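PDB 3SQI: KLLA0E03807p from Kluyveromyces lactis, which probably binds DNA through this N-terminal part, and as Ndc10 of the CBF3 complex serves as a platform for inner kinetochore assembly in budding yeast. Local coordinates for residues P276-F281 and F305-M310; V186-F191 and N311-Q316; N148-F153 and F269-E274; K162-I167 and C175-S180. One frame throughout, in Å; residues are numbered along the deposited sequence.

Contact 1. Residues P276-F281 and F305-M310; sequences PQFPDF and FYIEKM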
loop_
_atom_site.group_PDB
_atom_site.type_symbol
_atom_site.label_atom_id
_atom_site.label_comp_id
_atom_site.label_asym_id
_atom_site.label_seq_id
_atom_site.Cartn_x
_atom_site.Cartn_y
_atom_site.Cartn_z
ATOM N N PRO A 276 -0.871 -12.094 1.856
ATOM C CA PRO A 276 -0.586 -11.324 3.070
ATOM C C PRO A 276 -1.643 -10.265 3.352
ATOM O O PRO A 276 -2.232 -9.726 2.409
ATOM C CB PRO A 276 0.734 -10.635 2.728
ATOM C CG PRO A 276 1.415 -11.600 1.829
ATOM C CD PRO A 276 0.328 -12.248 1.014
ATOM N N GLN A 277 -1.855 -9.972 4.636
ATOM C CA GLN A 277 -2.813 -8.963 5.093
ATOM C C GLN A 277 -2.273 -8.134 6.264
ATOM O O GLN A 277 -1.383 -8.572 6.989
ATOM C CB GLN A 277 -4.107 -9.635 5.550
ATOM C CG GLN A 277 -4.802 -10.451 4.495
ATOM C CD GLN A 277 -5.878 -11.340 5.087
ATOM O OE1 GLN A 277 -5.825 -12.565 4.959
ATOM N NE2 GLN A 277 -6.858 -10.728 5.750
ATOM N N PHE A 278 -2.817 -6.937 6.455
ATOM C CA PHE A 278 -2.535 -6.200 7.680
ATOM C C PHE A 278 -3.367 -6.801 8.808
ATOM O O PHE A 278 -4.449 -7.338 8.566
ATOM C CB PHE A 278 -2.851 -4.706 7.528
ATOM C CG PHE A 278 -1.872 -3.962 6.666
ATOM C CD1 PHE A 278 -0.527 -3.914 7.000
ATOM C CD2 PHE A 278 -2.298 -3.306 5.521
ATOM C CE1 PHE A 278 0.378 -3.234 6.200
ATOM C CE2 PHE A 278 -1.399 -2.625 4.720
ATOM C CZ PHE A 278 -0.060 -2.587 5.061
ATOM N N PRO A 279 -2.857 -6.727 10.043
ATOM C CA PRO A 279 -3.573 -7.160 11.246
ATOM C C PRO A 279 -4.753 -6.242 11.495
ATOM O O PRO A 279 -4.954 -5.319 10.704
ATOM C CB PRO A 279 -2.539 -6.953 12.350
ATOM C CG PRO A 279 -1.220 -6.944 11.650
ATOM C CD PRO A 279 -1.480 -6.308 10.340
ATOM N N ASP A 280 -5.519 -6.470 12.558
ATOM C CA ASP A 280 -6.530 -5.483 12.931
ATOM C C ASP A 280 -6.316 -4.908 14.322
ATOM O O ASP A 280 -5.918 -5.615 15.248
ATOM C CB ASP A 280 -7.953 -6.019 12.806
ATOM C CG ASP A 280 -8.994 -4.943 13.069
ATOM O OD1 ASP A 280 -9.682 -5.010 14.111
ATOM O OD2 ASP A 280 -9.107 -4.013 12.238
ATOM N N PHE A 281 -6.599 -3.617 14.458
ATOM C CA PHE A 281 -6.360 -2.916 15.710
ATOM C C PHE A 281 -7.568 -2.123 16.194
ATOM O O PHE A 281 -8.059 -1.219 15.508
ATOM C CB PHE A 281 -5.126 -2.020 15.583
ATOM C CG PHE A 281 -3.848 -2.787 15.402
ATOM C CD1 PHE A 281 -3.088 -3.159 16.501
ATOM C CD2 PHE A 281 -3.417 -3.157 14.138
ATOM C CE1 PHE A 281 -1.913 -3.876 16.341
ATOM C CE2 PHE A 281 -2.244 -3.876 13.973
ATOM C CZ PHE A 281 -1.492 -4.234 15.076
ATOM N N PHE A 305 8.057 -3.732 9.086
ATOM C CA PHE A 305 8.343 -4.787 8.116
ATOM C C PHE A 305 7.083 -5.234 7.368
ATOM O O PHE A 305 7.154 -5.627 6.202
ATOM C CB PHE A 305 9.075 -5.970 8.750
ATOM C CG PHE A 305 8.338 -6.608 9.889
ATOM C CD1 PHE A 305 7.559 -7.734 9.690
ATOM C CD2 PHE A 305 8.440 -6.093 11.169
ATOM C CE1 PHE A 305 6.889 -8.327 10.745
ATOM C CE2 PHE A 305 7.773 -6.681 12.226
ATOM C CZ PHE A 305 6.993 -7.794 12.013
ATOM N N TYR A 306 5.934 -5.158 8.036
ATOM C CA TYR A 306 4.650 -5.370 7.375
ATOM C C TYR A 306 4.526 -4.445 6.190
ATOM O O TYR A 306 4.221 -4.873 5.082
ATOM C CB TYR A 306 3.495 -5.066 8.329
ATOM C CG TYR A 306 3.009 -6.261 9.118
ATOM C CD1 TYR A 306 1.756 -6.811 8.881
ATOM C CD2 TYR A 306 3.801 -6.840 10.096
ATOM C CE1 TYR A 306 1.307 -7.900 9.595
ATOM C CE2 TYR A 306 3.357 -7.929 10.819
ATOM C CZ TYR A 306 2.111 -8.454 10.565
ATOM O OH TYR A 306 1.667 -9.543 11.281
ATOM N N ILE A 307 4.765 -3.164 6.449
ATOM C CA ILE A 307 4.556 -2.096 5.475
ATOM C C ILE A 307 5.559 -2.135 4.321
ATOM O O ILE A 307 5.192 -1.922 3.169
ATOM C CB ILE A 307 4.614 -0.738 6.171
ATOM C CG1 ILE A 307 3.581 -0.691 7.304
ATOM C CG2 ILE A 307 4.385 0.384 5.182
ATOM C CD1 ILE A 307 3.582 0.609 8.110
ATOM N N GLU A 308 6.823 -2.413 4.627
ATOM C CA GLU A 308 7.848 -2.483 3.593
ATOM C C GLU A 308 7.648 -3.726 2.756
ATOM O O GLU A 308 7.940 -3.729 1.563
ATOM C CB GLU A 308 9.244 -2.522 4.203
ATOM C CG GLU A 308 9.567 -1.351 5.105
ATOM C CD GLU A 308 10.917 -1.496 5.778
ATOM O OE1 GLU A 308 11.000 -1.245 6.998
ATOM O OE2 GLU A 308 11.893 -1.863 5.087
ATOM N N LYS A 309 7.159 -4.787 3.387
ATOM C CA LYS A 309 6.920 -6.038 2.676
ATOM C C LYS A 309 5.711 -5.943 1.752
ATOM O O LYS A 309 5.795 -6.302 0.581
ATOM C CB LYS A 309 6.744 -7.196 3.656
ATOM C CG LYS A 309 6.266 -8.482 3.009
ATOM C CD LYS A 309 7.323 -9.137 2.129
ATOM C CE LYS A 309 6.847 -10.502 1.634
ATOM N NZ LYS A 309 7.856 -11.180 0.781
ATOM N N MET A 310 4.595 -5.446 2.277
ATOM C CA MET A 310 3.354 -5.378 1.508
ATOM C C MET A 310 3.370 -4.308 0.425
ATOM O O MET A 310 2.775 -4.483 -0.636
ATOM C CB MET A 310 2.147 -5.209 2.432
ATOM C CG MET A 310 1.860 -6.454 3.264
ATOM S SD MET A 310 0.115 -6.903 3.237
ATOM C CE MET A 310 -0.447 -6.078 4.710
#
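Met-310, on the last turn of helix 304-310, lays its thioether over the ring of Phe-278 in a Met-aromatic contact. SD stands 4.6 Å from the centroid of the Phe-278 ring and 5° off its normal. With CG beside the backbone N (chi1 -69°), the Met-310 chain heads toward the loop, which puts the sulfur above the ring; the exact place of the terminal methyl is doubtful.

Most of the remaining contacts are apolar. SD of Met-310 also meets CB of Pro-276 at 3.8 Å. Phe-278 slides past Tyr-306 with its CD1 4.1 Å from Tyr-306 CD1, and its CE1 lies 4.2 Å from CG1 of Ile-307. Pro-279 crosses the tyrosine at a slant, its CD 3.3 Å from Tyr-306 CE1 and its CG close to the same atom.

One polar group joins in: the carbonyl O of Gln-277 sits at the edge of the Tyr-306 ring, 3.8 Å from CE1 and near the ring plane.

In the fold, the extended loop 276-281 lies against one flank of the short helix. Pro-276 touches Phe-101, whose carbonyl O accepts a hydrogen bond from Lys-309 NZ. Phe-278 continues onto Phe-185 and Ile-307 onto Val-186 of strand 185-187, while Tyr-306 and Lys-309 rest on Leu-98 of helix 82-100. The contact thus sits between helix 82-100 and strand 185-187.

Contact 2. Residues V186-F191 and N311-Q316; sequences VLVPNF and NRTKLQ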
loop_
_atom_site.group_PDB
_atom_site.type_symbol
_atom_site.label_atom_id
_atom_site.label_comp_id
_atom_site.label_asym_id
_atom_site.label_seq_id
_atom_site.Cartn_x
_atom_site.Cartn_y
_atom_site.Cartn_z
ATOM N N VAL A 186 -1.530 0.844 5.401
ATOM C CA VAL A 186 -0.532 1.895 5.166
ATOM C C VAL A 186 0.087 1.835 3.758
ATOM O O VAL A 186 0.684 0.826 3.373
ATOM C CB VAL A 186 0.615 1.813 6.193
ATOM C CG1 VAL A 186 1.770 2.749 5.796
ATOM C CG2 VAL A 186 0.100 2.097 7.613
ATOM N N LEU A 187 -0.027 2.929 3.006
ATOM C CA LEU A 187 0.561 3.030 1.666
ATOM C C LEU A 187 1.863 3.829 1.665
ATOM O O LEU A 187 2.005 4.800 2.402
ATOM C CB LEU A 187 -0.425 3.657 0.677
ATOM C CG LEU A 187 -1.609 2.806 0.212
ATOM C CD1 LEU A 187 -2.237 3.443 -1.008
ATOM C CD2 LEU A 187 -1.170 1.383 -0.117
ATOM N N VAL A 188 2.807 3.416 0.828
ATOM C CA VAL A 188 4.126 4.033 0.804
ATOM C C VAL A 188 4.583 4.246 -0.641
ATOM O O VAL A 188 4.368 3.391 -1.509
ATOM C CB VAL A 188 5.144 3.157 1.575
ATOM C CG1 VAL A 188 6.573 3.465 1.147
ATOM C CG2 VAL A 188 4.970 3.350 3.074
ATOM N N PRO A 189 5.212 5.399 -0.910
ATOM C CA PRO A 189 5.639 5.717 -2.275
ATOM C C PRO A 189 6.784 4.831 -2.762
ATOM O O PRO A 189 7.782 4.679 -2.062
ATOM C CB PRO A 189 6.111 7.171 -2.153
ATOM C CG PRO A 189 6.569 7.298 -0.743
ATOM C CD PRO A 189 5.585 6.461 0.042
ATOM N N ASN A 190 6.650 4.267 -3.957
ATOM C CA ASN A 190 7.789 3.616 -4.578
ATOM C C ASN A 190 8.456 4.624 -5.492
ATOM O O ASN A 190 7.893 5.009 -6.518
ATOM C CB ASN A 190 7.367 2.382 -5.377
ATOM C CG ASN A 190 8.529 1.433 -5.636
ATOM O OD1 ASN A 190 9.685 1.753 -5.339
ATOM N ND2 ASN A 190 8.230 0.259 -6.193
ATOM N N PHE A 191 9.647 5.066 -5.107
ATOM C CA PHE A 191 10.394 6.017 -5.919
ATOM C C PHE A 191 11.272 5.260 -6.902
ATOM O O PHE A 191 11.810 5.835 -7.848
ATOM C CB PHE A 191 11.255 6.942 -5.043
ATOM C CG PHE A 191 10.462 7.781 -4.071
ATOM C CD1 PHE A 191 9.767 8.900 -4.503
ATOM C CD2 PHE A 191 10.417 7.451 -2.723
ATOM C CE1 PHE A 191 9.037 9.672 -3.610
ATOM C CE2 PHE A 191 9.687 8.215 -1.825
ATOM C CZ PHE A 191 8.999 9.328 -2.270
ATOM N N ASN A 311 4.054 -3.203 0.693
ATOM C CA ASN A 311 4.269 -2.183 -0.326
ATOM C C ASN A 311 5.529 -2.506 -1.133
ATOM O O ASN A 311 5.837 -1.843 -2.124
ATOM C CB ASN A 311 4.374 -0.792 0.305
ATOM C CG ASN A 311 3.072 -0.336 0.953
ATOM O OD1 ASN A 311 2.333 0.464 0.383
ATOM N ND2 ASN A 311 2.792 -0.837 2.150
ATOM N N ARG A 312 6.258 -3.523 -0.685
ATOM C CA ARG A 312 7.435 -4.019 -1.393
ATOM C C ARG A 312 8.434 -2.936 -1.776
ATOM O O ARG A 312 9.026 -2.994 -2.854
ATOM C CB ARG A 312 7.008 -4.775 -2.646
ATOM C CG ARG A 312 6.047 -5.920 -2.388
ATOM C CD ARG A 312 5.591 -6.505 -3.702
ATOM N NE ARG A 312 5.387 -5.432 -4.658
ATOM C CZ ARG A 312 4.283 -4.702 -4.719
ATOM N NH1 ARG A 312 3.280 -4.957 -3.885
ATOM N NH2 ARG A 312 4.187 -3.724 -5.613
ATOM N N THR A 313 8.616 -1.951 -0.900
ATOM C CA THR A 313 9.629 -0.915 -1.110
ATOM C C THR A 313 10.232 -0.528 0.222
ATOM O O THR A 313 9.556 -0.609 1.243
ATOM C CB THR A 313 9.059 0.352 -1.808
ATOM O OG1 THR A 313 10.113 1.305 -2.021
ATOM C CG2 THR A 313 7.956 0.989 -0.981
ATOM N N LYS A 314 11.505 -0.141 0.222
ATOM C CA LYS A 314 12.125 0.328 1.454
ATOM C C LYS A 314 11.465 1.638 1.873
ATOM O O LYS A 314 10.974 2.387 1.028
ATOM C CB LYS A 314 13.632 0.522 1.276
ATOM C CG LYS A 314 14.359 -0.680 0.708
ATOM C CD LYS A 314 14.145 -1.921 1.560
ATOM C CE LYS A 314 15.007 -1.899 2.813
ATOM N NZ LYS A 314 14.897 -3.167 3.591
ATOM N N LEU A 315 11.438 1.902 3.175
ATOM C CA LEU A 315 10.860 3.138 3.693
ATOM C C LEU A 315 11.812 4.314 3.524
ATOM O O LEU A 315 12.976 4.247 3.921
ATOM C CB LEU A 315 10.493 2.987 5.168
ATOM C CG LEU A 315 9.134 2.350 5.428
ATOM C CD1 LEU A 315 8.770 2.508 6.888
ATOM C CD2 LEU A 315 8.093 3.003 4.540
ATOM N N GLN A 316 11.311 5.396 2.944
ATOM C CA GLN A 316 12.149 6.553 2.680
ATOM C C GLN A 316 11.476 7.845 3.093
ATOM O O GLN A 316 10.250 7.961 3.052
ATOM C CB GLN A 316 12.530 6.604 1.205
ATOM C CG GLN A 316 13.575 5.582 0.827
ATOM C CD GLN A 316 13.423 5.107 -0.600
ATOM O OE1 GLN A 316 12.485 4.378 -0.928
ATOM N NE2 GLN A 316 14.345 5.521 -1.461
#
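Asn-311 holds the backbone of Val-186 and Val-188 with both ends of its side-chain amide. Its ND2 donates to Val-186 O at 3.0 Å, with an N-H...O angle of 152° and in the plane of that carbonyl. Its OD1 receives Val-188 N, also at 3.0 Å, but here the donor stands well above the amide carbonyl plane and the bond is bent to 136°. Each amide atom has a second partner: ND2 donates to Ile-307 O in the preceding helical turn, and OD1 accepts from Asn-148 ND2.

Farther along, Asn-190 OD1 takes its main hydrogen bond from Gln-192 N; Thr-313 OG1, 3.4 Å away, is at best a weak further donor to it. With that hydroxyl anti to the backbone N (chi1 -178°), the Thr-313 methyl CG2 is left to meet Val-188 CG1 at 3.5 Å. The other branch of Val-188, CG2, packs at the same distance against Leu-315 CD2.

Leu-187, the residue between the two that Asn-311 grips, bonds through its backbone to Leu-177. The buried asparagine therefore supplies an N-H and a C=O to the outermost strand 185-187, much as the peptide groups of a further strand might.

Contact 3. Residues N148-F153 and F269-E274; sequences NTNVSF and FQVNQE
Asn-150 and Val-271 meet where the chain leaving helix 133-149 runs roughly antiparallel to the loop that follows helix 265-269. Asn-150 is the first residue to leave helix 133-149, with positive phi, as the chain turns toward that loop. From CB its side chain extends with CG anti to the backbone N (chi1 -179°), bringing CG to 4.1 Å from Val-271 CG1. At the tip the amide divides its work: OD1 accepts a weak but fairly straight hydrogen bond from Asn-272 N (3.3 Å, 158°) and a second from Lys-146 NZ, while ND2 lies against the CG1 methyl of Val-271, across which the side chain passes at about a right angle. Cutting this residue back to an alanine would probably leave both Asn-272 N and the Lys-146 ammonium without this shared acceptor.

At the other end, Phe-153 N donates to Phe-269 O at 3.3 Å, approaching from above the carbonyl plane. The two side chains lie side by side and point the same way, their rings nearly parallel with planes 22° apart, but slid so far that they barely overlap; their centroids are 5.5 Å apart. Gln-270, the first residue past helix 265-269, packs on a phosphate of the bound DNA.

Lys-265 makes a cation-pi contact with Phe-269. Ser-152 is the N-cap of helix 153-158, and both phenyl rings rest on Glu-245 and Leu-248 of helix 245-259.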
loop_
_atom_site.group_PDB
_atom_site.type_symbol
_atom_site.label_atom_id
_atom_site.label_comp_id
_atom_site.label_asym_id
_atom_site.label_seq_id
_atom_site.Cartn_x
_atom_site.Cartn_y
_atom_site.Cartn_z
ATOM N N ASN A 148 -1.526 -3.612 -3.242
ATOM C CA ASN A 148 -0.621 -3.240 -2.145
ATOM C C ASN A 148 -1.172 -3.472 -0.732
ATOM O O ASN A 148 -0.454 -3.921 0.155
ATOM C CB ASN A 148 -0.132 -1.794 -2.286
ATOM C CG ASN A 148 1.151 -1.692 -3.087
ATOM O OD1 ASN A 148 1.290 -2.312 -4.141
ATOM N ND2 ASN A 148 2.108 -0.921 -2.577
ATOM N N THR A 149 -2.437 -3.130 -0.527
ATOM C CA THR A 149 -3.076 -3.250 0.777
ATOM C C THR A 149 -3.871 -4.551 1.004
ATOM O O THR A 149 -4.237 -4.869 2.136
ATOM C CB THR A 149 -4.050 -2.084 0.978
ATOM O OG1 THR A 149 -4.470 -2.046 2.342
ATOM C CG2 THR A 149 -5.281 -2.260 0.078
ATOM N N ASN A 150 -4.122 -5.303 -0.062
ATOM C CA ASN A 150 -5.024 -6.461 -0.009
ATOM C C ASN A 150 -6.329 -6.254 0.785
ATOM O O ASN A 150 -6.557 -6.910 1.800
ATOM C CB ASN A 150 -4.287 -7.709 0.480
ATOM C CG ASN A 150 -5.178 -8.927 0.517
ATOM O OD1 ASN A 150 -5.615 -9.421 -0.523
ATOM N ND2 ASN A 150 -5.459 -9.418 1.715
ATOM N N VAL A 151 -7.198 -5.368 0.301
ATOM C CA VAL A 151 -8.440 -5.039 1.010
ATOM C C VAL A 151 -9.729 -5.418 0.249
ATOM O O VAL A 151 -9.769 -5.430 -0.983
ATOM C CB VAL A 151 -8.486 -3.529 1.386
ATOM C CG1 VAL A 151 -9.796 -3.189 2.082
ATOM C CG2 VAL A 151 -7.304 -3.155 2.273
ATOM N N SER A 152 -10.783 -5.722 0.998
ATOM C CA SER A 152 -12.096 -5.962 0.413
ATOM C C SER A 152 -12.547 -4.767 -0.419
ATOM O O SER A 152 -12.211 -3.629 -0.104
ATOM C CB SER A 152 -13.115 -6.200 1.522
ATOM O OG SER A 152 -14.424 -5.896 1.074
ATOM N N PHE A 153 -13.308 -5.013 -1.480
ATOM C CA PHE A 153 -13.847 -3.906 -2.266
ATOM C C PHE A 153 -14.796 -3.051 -1.437
ATOM O O PHE A 153 -14.623 -1.836 -1.326
ATOM C CB PHE A 153 -14.580 -4.408 -3.506
ATOM C CG PHE A 153 -15.361 -3.334 -4.218
ATOM C CD1 PHE A 153 -14.765 -2.563 -5.206
ATOM C CD2 PHE A 153 -16.684 -3.086 -3.889
ATOM C CE1 PHE A 153 -15.476 -1.572 -5.856
ATOM C CE2 PHE A 153 -17.400 -2.099 -4.538
ATOM C CZ PHE A 153 -16.794 -1.339 -5.522
ATOM N N PHE A 269 -11.995 -8.317 -5.755
ATOM C CA PHE A 269 -13.177 -7.775 -5.092
ATOM C C PHE A 269 -13.387 -8.253 -3.670
ATOM O O PHE A 269 -14.269 -7.766 -2.961
ATOM C CB PHE A 269 -14.413 -7.987 -5.957
ATOM C CG PHE A 269 -14.436 -7.104 -7.161
ATOM C CD1 PHE A 269 -15.367 -6.088 -7.274
ATOM C CD2 PHE A 269 -13.486 -7.255 -8.158
ATOM C CE1 PHE A 269 -15.373 -5.262 -8.378
ATOM C CE2 PHE A 269 -13.484 -6.431 -9.263
ATOM C CZ PHE A 269 -14.429 -5.431 -9.373
ATOM N N GLN A 270 -12.542 -9.187 -3.257
ATOM C CA GLN A 270 -12.634 -9.793 -1.941
ATOM C C GLN A 270 -11.220 -9.976 -1.429
ATOM O O GLN A 270 -10.253 -9.828 -2.178
ATOM C CB GLN A 270 -13.362 -11.137 -2.014
ATOM C CG GLN A 270 -14.798 -11.034 -2.508
ATOM C CD GLN A 270 -15.048 -11.859 -3.757
ATOM O OE1 GLN A 270 -14.495 -12.942 -3.910
ATOM N NE2 GLN A 270 -15.885 -11.347 -4.658
ATOM N N VAL A 271 -11.085 -10.269 -0.147
ATOM C CA VAL A 271 -9.765 -10.511 0.392
ATOM C C VAL A 271 -9.216 -11.799 -0.210
ATOM O O VAL A 271 -9.941 -12.778 -0.386
ATOM C CB VAL A 271 -9.806 -10.630 1.905
ATOM C CG1 VAL A 271 -8.412 -10.423 2.475
ATOM C CG2 VAL A 271 -10.804 -9.617 2.473
ATOM N N ASN A 272 -7.934 -11.780 -0.540
ATOM C CA ASN A 272 -7.264 -12.929 -1.126
ATOM C C ASN A 272 -6.352 -13.563 -0.073
ATOM O O ASN A 272 -5.358 -12.967 0.342
ATOM C CB ASN A 272 -6.488 -12.468 -2.367
ATOM C CG ASN A 272 -5.518 -13.514 -2.895
ATOM O OD1 ASN A 272 -5.579 -14.695 -2.536
ATOM N ND2 ASN A 272 -4.618 -13.076 -3.771
ATOM N N GLN A 273 -6.704 -14.769 0.368
ATOM C CA GLN A 273 -6.051 -15.380 1.528
ATOM C C GLN A 273 -4.661 -15.956 1.293
ATOM O O GLN A 273 -3.817 -15.916 2.191
ATOM C CB GLN A 273 -6.940 -16.432 2.173
ATOM C CG GLN A 273 -7.625 -15.946 3.427
ATOM C CD GLN A 273 -8.837 -15.102 3.126
ATOM O OE1 GLN A 273 -9.040 -14.673 1.989
ATOM N NE2 GLN A 273 -9.661 -14.865 4.140
ATOM N N GLU A 274 -4.411 -16.493 0.106
ATOM C CA GLU A 274 -3.062 -16.937 -0.221
ATOM C C GLU A 274 -2.144 -15.738 -0.062
ATOM O O GLU A 274 -0.929 -15.873 0.051
ATOM C CB GLU A 274 -2.999 -17.487 -1.644
ATOM C CG GLU A 274 -4.174 -18.377 -1.988
ATOM C CD GLU A 274 -4.589 -19.260 -0.826
ATOM O OE1 GLU A 274 -5.809 -19.410 -0.603
ATOM O OE2 GLU A 274 -3.698 -19.799 -0.134
#

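Contact 4. Residues K162-I167 and C175-S180; sequences KDLQCI and CGLAHS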
loop_
_atom_site.group_PDB
_atom_site.type_symbol
_atom_site.label_atom_id
_atom_site.label_comp_id
_atom_site.label_asym_id
_atom_site.label_seq_id
_atom_site.Cartn_x
_atom_site.Cartn_y
_atom_site.Cartn_z
ATOM N N LYS A 162 -10.969 11.996 4.075
ATOM C CA LYS A 162 -10.756 12.825 5.251
ATOM C C LYS A 162 -10.277 11.972 6.437
ATOM O O LYS A 162 -9.640 12.483 7.364
ATOM C CB LYS A 162 -12.018 13.613 5.594
ATOM C CG LYS A 162 -12.264 14.786 4.645
ATOM C CD LYS A 162 -13.437 15.656 5.082
ATOM C CE LYS A 162 -14.744 15.230 4.417
ATOM N NZ LYS A 162 -15.880 16.136 4.774
ATOM N N ASP A 163 -10.564 10.670 6.379
ATOM C CA ASP A 163 -10.058 9.705 7.356
ATOM C C ASP A 163 -8.560 9.515 7.225
ATOM O O ASP A 163 -7.866 9.265 8.208
ATOM C CB ASP A 163 -10.714 8.339 7.156
ATOM C CG ASP A 163 -12.137 8.292 7.655
ATOM O OD1 ASP A 163 -12.664 9.357 8.035
ATOM O OD2 ASP A 163 -12.726 7.187 7.656
ATOM N N LEU A 164 -8.061 9.617 5.998
ATOM C CA LEU A 164 -6.648 9.360 5.741
ATOM C C LEU A 164 -5.723 10.258 6.558
ATOM O O LEU A 164 -6.062 11.401 6.877
ATOM C CB LEU A 164 -6.320 9.480 4.252
ATOM C CG LEU A 164 -6.681 8.256 3.411
ATOM C CD1 LEU A 164 -5.652 8.076 2.303
ATOM C CD2 LEU A 164 -6.742 7.003 4.286
ATOM N N GLN A 165 -4.551 9.729 6.891
ATOM C CA GLN A 165 -3.602 10.454 7.731
ATOM C C GLN A 165 -2.224 10.407 7.102
ATOM O O GLN A 165 -1.654 9.320 6.952
ATOM C CB GLN A 165 -3.546 9.852 9.145
ATOM C CG GLN A 165 -4.892 9.806 9.873
ATOM C CD GLN A 165 -4.853 9.008 11.178
ATOM O OE1 GLN A 165 -3.889 8.300 11.471
ATOM N NE2 GLN A 165 -5.915 9.120 11.962
ATOM N N CYS A 166 -1.685 11.564 6.735
ATOM C CA CYS A 166 -0.344 11.581 6.191
ATOM C C CYS A 166 0.676 11.260 7.273
ATOM O O CYS A 166 0.610 11.784 8.382
ATOM C CB CYS A 166 -0.035 12.928 5.567
ATOM S SG CYS A 166 1.420 12.869 4.493
ATOM N N ILE A 167 1.606 10.379 6.940
ATOM C CA ILE A 167 2.739 10.093 7.790
ATOM C C ILE A 167 3.951 10.769 7.189
ATOM O O ILE A 167 4.416 10.398 6.106
ATOM C CB ILE A 167 3.013 8.580 7.890
ATOM C CG1 ILE A 167 1.899 7.899 8.682
ATOM C CG2 ILE A 167 4.375 8.324 8.532
ATOM C CD1 ILE A 167 1.579 8.607 9.985
ATOM N N CYS A 175 7.517 8.129 5.062
ATOM C CA CYS A 175 6.378 8.876 4.538
ATOM C C CYS A 175 5.349 7.940 3.949
ATOM O O CYS A 175 5.702 6.901 3.393
ATOM C CB CYS A 175 6.816 9.885 3.478
ATOM S SG CYS A 175 7.475 9.181 1.949
ATOM N N GLY A 176 4.076 8.302 4.067
ATOM C CA GLY A 176 3.026 7.494 3.473
ATOM C C GLY A 176 1.624 7.939 3.824
ATOM O O GLY A 176 1.435 8.965 4.465
ATOM N N LEU A 177 0.635 7.165 3.394
ATOM C CA LEU A 177 -0.755 7.466 3.705
ATOM C C LEU A 177 -1.366 6.346 4.543
ATOM O O LEU A 177 -1.388 5.198 4.121
ATOM C CB LEU A 177 -1.541 7.674 2.413
ATOM C CG LEU A 177 -0.937 8.774 1.534
ATOM C CD1 LEU A 177 -0.837 8.356 0.065
ATOM C CD2 LEU A 177 -1.701 10.088 1.686
ATOM N N ALA A 178 -1.856 6.681 5.731
ATOM C CA ALA A 178 -2.303 5.663 6.675
ATOM C C ALA A 178 -3.787 5.744 6.975
ATOM O O ALA A 178 -4.379 6.819 6.931
ATOM C CB ALA A 178 -1.515 5.766 7.964
ATOM N N HIS A 179 -4.382 4.601 7.298
ATOM C CA HIS A 179 -5.764 4.564 7.754
ATOM C C HIS A 179 -5.841 3.657 8.969
ATOM O O HIS A 179 -5.541 2.469 8.883
ATOM C CB HIS A 179 -6.677 4.057 6.645
ATOM C CG HIS A 179 -8.129 4.317 6.887
ATOM N ND1 HIS A 179 -9.051 3.304 7.029
ATOM C CD2 HIS A 179 -8.820 5.474 7.000
ATOM C CE1 HIS A 179 -10.248 3.824 7.221
ATOM N NE2 HIS A 179 -10.137 5.141 7.211
ATOM N N SER A 180 -6.213 4.232 10.106
ATOM C CA SER A 180 -6.327 3.488 11.353
ATOM C C SER A 180 -7.776 3.093 11.613
ATOM O O SER A 180 -8.090 2.438 12.606
ATOM C CB SER A 180 -5.777 4.321 12.511
ATOM O OG SER A 180 -6.236 5.661 12.432
#
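Ile-167 N donates to Gly-176 O at 2.9 Å in an almost perfectly straight bond (178°), and Gly-176 N returns one to Ile-167 O, making an antiparallel hydrogen-bonded pair. Gln-165 and Ala-178 form the next such pair, again bonded in both directions. Between them Cys-166 faces Leu-177 as a non-hydrogen-bonded pair.

Strands 165-169 and 174-179 thus build a beta hairpin, the second being the middle strand of a three-stranded antiparallel sheet. On one face Cys-166 and Leu-177 turn to Leu-340 of helix 332-355, and Leu-177 also touches helix 198-210. On the other, Ile-167 CG1 meets Ala-178 CB at 4.1 Å.

Next to Ala-178, His-179 swings its ring, CG anti to the backbone N (chi1 -165°), beside Asp-163. NE2 gives a weak but straight hydrogen bond to Asp-163 OD2 (3.3 Å, 176°), with carboxylate and imidazole nearly coplanar; ND1 bonds to Pro-183 O. With both ring nitrogens facing acceptors, the imidazole is probably protonated, which the carboxylate would favour. A phenylalanine in its place is likely to leave both the Asp-163 carboxylate and the Pro-183 carbonyl without these donors. Leu-164 crosses the histidine at about a right angle, its CD2 3.7 Å from His-179 CD2, and its other methyl, CD1, reaches CB of Leu-177.

In the fold
Contacts 2 and 3 are the more buried pair; contacts 1 and 4 are partly buried. Contacts 2 and 4 share one sheet, in which strands 174-179 and 185-187 are neighbours, yet contact 4 is held mainly by backbone pairing and contact 2 by a side-chain amide. Contact 1 is almost wholly apolar; its helix leads directly into the loop of contact 2, and along the chain it is nested inside the loop that contact 2 closes. Contacts 2 and 3 cross, their segments alternating in sequence. Contact 3, mixing side-chain amide hydrogen bonds with aromatic packing, comes within about 4 Å of the DNA at its nearest atom, whereas the others stay about 16 Å or more away.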